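Local coordinates for xylulokinase (Brucella ovis, PDB 5VM1), which probably phosphorylates D-xylulose at the expense of ATP, giving D-xylulose 5-phosphate and ADP, as a member of the FGGY kinase family, at residues Ile236-Ala241 with Leu442-Gly447. Sequence-based numbering, arbitrary orientation.
Sequences IVAGGA and LIAATG
Ile236 and Ala238 pack against Ala444 in a small, wholly apolar strand-to-helix contact, where the C-terminal end of helix 433-446 lies against one face of the mixed sheet that contains strand 236-242. Only 163 Å² is buried, both sides summed, and no hydrogen bond joins the two segments. The strand and helix axes approach to 7.3 Å with their N-to-C directions 135° apart, an oblique and roughly antiparallel crossing. Ala444 carries the contact: its CB points at the strand and meets the methyl of Ala238 at 3.7 Å (CB to CB), while CG2 of Ile236 lies 3.9 Å from the same Ala444 CB. In Ile236, CG2 is anti to the backbone N and CG1 anti to the carbonyl carbon (chi1 -82°); this leaves CG2 over Ala444 and lets the longer branch reach the next residue with its end alone, CD1 lying 4.1 Å from Ala445 CA. With methyl groups alone at Ala238 and Ala444, the backbones come close, their CA atoms being 5.4 Å apart. Between the two inward residues, Val237 turns to the other side of the sheet, onto Arg166 and Thr170 of helix 161-170. Main-chain bonds tie the strand to Thr79 and Ile81 on one flank and to Ala218 and Gly219 on the other. The helix finishes just beyond the contact: Thr446 OG1 and its backbone N both donate to Leu442 O, from opposite faces of the carbonyl plane, and Gly447 leaves helical geometry with positive phi. Ala445 also touches Tyr10, so this helix end reaches from strand 236-242 to strand 9-15, across the position of strand 78-85. Helix 433-446, following strand 423-426 of the seven-stranded sheet, packs here on the six-stranded one, consistent with the interdomain helices of the actin-like ATPase fold of FGGY kinases.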
ATOM      1  N   ILE A 236     -20.171  14.073  -7.541  1.00 49.16           N
ATOM      2  CA  ILE A 236     -19.199  14.415  -6.506  1.00 56.94           C
ATOM      3  C   ILE A 236     -17.995  13.488  -6.633  1.00 53.28           C
ATOM      4  O   ILE A 236     -18.146  12.294  -6.932  1.00 56.57           O
ATOM      5  CB  ILE A 236     -19.846  14.295  -5.109  1.00 58.36           C
ATOM      6  CG1 ILE A 236     -20.654  15.543  -4.743  1.00 57.57           C
ATOM      7  CG2 ILE A 236     -18.808  13.966  -4.029  1.00 44.16           C
ATOM      8  CD1 ILE A 236     -21.722  15.275  -3.666  1.00 58.12           C
ATOM      9  N   VAL A 237     -16.788  14.037  -6.464  1.00 44.11           N
ATOM     10  CA  VAL A 237     -15.555  13.250  -6.408  1.00 44.96           C
ATOM     11  C   VAL A 237     -15.041  13.213  -4.971  1.00 49.84           C
ATOM     12  O   VAL A 237     -14.883  14.262  -4.332  1.00 47.81           O
ATOM     13  CB  VAL A 237     -14.470  13.787  -7.359  1.00 42.72           C
ATOM     14  CG1 VAL A 237     -13.269  12.866  -7.332  1.00 41.28           C
ATOM     15  CG2 VAL A 237     -15.000  13.866  -8.777  1.00 44.88           C
ATOM     16  N   ALA A 238     -14.777  12.007  -4.466  1.00 39.55           N
ATOM     17  CA  ALA A 238     -14.334  11.844  -3.090  1.00 46.03           C
ATOM     18  C   ALA A 238     -12.860  12.217  -2.933  1.00 49.70           C
ATOM     19  O   ALA A 238     -12.115  12.393  -3.905  1.00 45.89           O
ATOM     20  CB  ALA A 238     -14.563  10.415  -2.612  1.00 37.50           C
ATOM     21  N   GLY A 239     -12.451  12.373  -1.674  1.00 43.86           N
ATOM     22  CA  GLY A 239     -11.049  12.605  -1.399  1.00 45.01           C
ATOM     23  C   GLY A 239     -10.182  11.456  -1.870  1.00 46.37           C
ATOM     24  O   GLY A 239      -9.102  11.663  -2.431  1.00 42.91           O
ATOM     25  N   GLY A 240     -10.654  10.234  -1.672  1.00 39.13           N
ATOM     26  CA  GLY A 240      -9.908   9.076  -2.088  1.00 32.87           C
ATOM     27  C   GLY A 240      -8.897   8.648  -1.039  1.00 31.48           C
ATOM     28  O   GLY A 240      -8.965   9.011   0.127  1.00 31.14           O
ATOM     29  N   ALA A 241      -7.929   7.867  -1.479  1.00 31.51           N
ATOM     30  CA  ALA A 241      -6.925   7.412  -0.537  1.00 33.45           C
ATOM     31  C   ALA A 241      -5.728   6.933  -1.333  1.00 34.49           C
ATOM     32  O   ALA A 241      -5.818   6.723  -2.543  1.00 39.31           O
ATOM     33  CB  ALA A 241      -7.488   6.312   0.370  1.00 29.28           C
ATOM     34  N   LEU A 442     -19.006   6.334  -2.691  1.00 46.94           N
ATOM     35  CA  LEU A 442     -20.354   6.192  -2.133  1.00 46.47           C
ATOM     36  C   LEU A 442     -20.498   7.018  -0.866  1.00 56.51           C
ATOM     37  O   LEU A 442     -21.548   7.623  -0.624  1.00 61.37           O
ATOM     38  CB  LEU A 442     -20.672   4.721  -1.842  1.00 45.48           C
ATOM     39  CG  LEU A 442     -22.022   4.273  -1.238  1.00 50.77           C
ATOM     40  CD1 LEU A 442     -22.248   2.811  -1.557  1.00 48.75           C
ATOM     41  CD2 LEU A 442     -22.183   4.482   0.272  1.00 50.77           C
ATOM     42  N   ILE A 443     -19.436   7.083  -0.067  1.00 56.02           N
ATOM     43  CA  ILE A 443     -19.495   7.792   1.202  1.00 48.94           C
ATOM     44  C   ILE A 443     -19.599   9.297   0.986  1.00 52.23           C
ATOM     45  O   ILE A 443     -20.410   9.971   1.633  1.00 63.59           O
ATOM     46  CB  ILE A 443     -18.279   7.411   2.054  1.00 41.99           C
ATOM     47  CG1 ILE A 443     -18.383   5.935   2.453  1.00 48.91           C
ATOM     48  CG2 ILE A 443     -18.219   8.282   3.289  1.00 43.20           C
ATOM     49  CD1 ILE A 443     -17.106   5.351   3.015  1.00 39.75           C
ATOM     50  N   ALA A 444     -18.801   9.852   0.072  1.00 46.79           N
ATOM     51  CA  ALA A 444     -18.847  11.298  -0.134  1.00 51.39           C
ATOM     52  C   ALA A 444     -20.153  11.752  -0.778  1.00 61.30           C
ATOM     53  O   ALA A 444     -20.675  12.822  -0.431  1.00 64.10           O
ATOM     54  CB  ALA A 444     -17.670  11.747  -0.998  1.00 46.54           C
ATOM     55  N   ALA A 445     -20.713  10.936  -1.678  1.00 57.90           N
ATOM     56  CA  ALA A 445     -21.908  11.331  -2.419  1.00 57.67           C
ATOM     57  C   ALA A 445     -23.150  11.317  -1.534  1.00 64.42           C
ATOM     58  O   ALA A 445     -24.046  12.151  -1.703  1.00 73.79           O
ATOM     59  CB  ALA A 445     -22.102  10.418  -3.632  1.00 51.51           C
ATOM     60  N   THR A 446     -23.246  10.351  -0.622  1.00 62.59           N
ATOM     61  CA  THR A 446     -24.386  10.221   0.277  1.00 62.58           C
ATOM     62  C   THR A 446     -24.167  10.858   1.643  1.00 67.44           C
ATOM     63  O   THR A 446     -25.145  11.074   2.374  1.00 71.20           O
ATOM     64  CB  THR A 446     -24.729   8.747   0.489  1.00 56.41           C
ATOM     65  OG1 THR A 446     -23.704   8.128   1.285  1.00 57.25           O
ATOM     66  CG2 THR A 446     -24.831   8.052  -0.845  1.00 52.95           C
ATOM     67  N   GLY A 447     -22.923  11.144   2.016  1.00 61.59           N
ATOM     68  CA  GLY A 447     -22.696  11.656   3.348  1.00 60.84           C
ATOM     69  C   GLY A 447     -22.940  10.628   4.421  1.00 62.39           C
ATOM     70  O   GLY A 447     -23.160  10.993   5.584  1.00 54.13           O
TER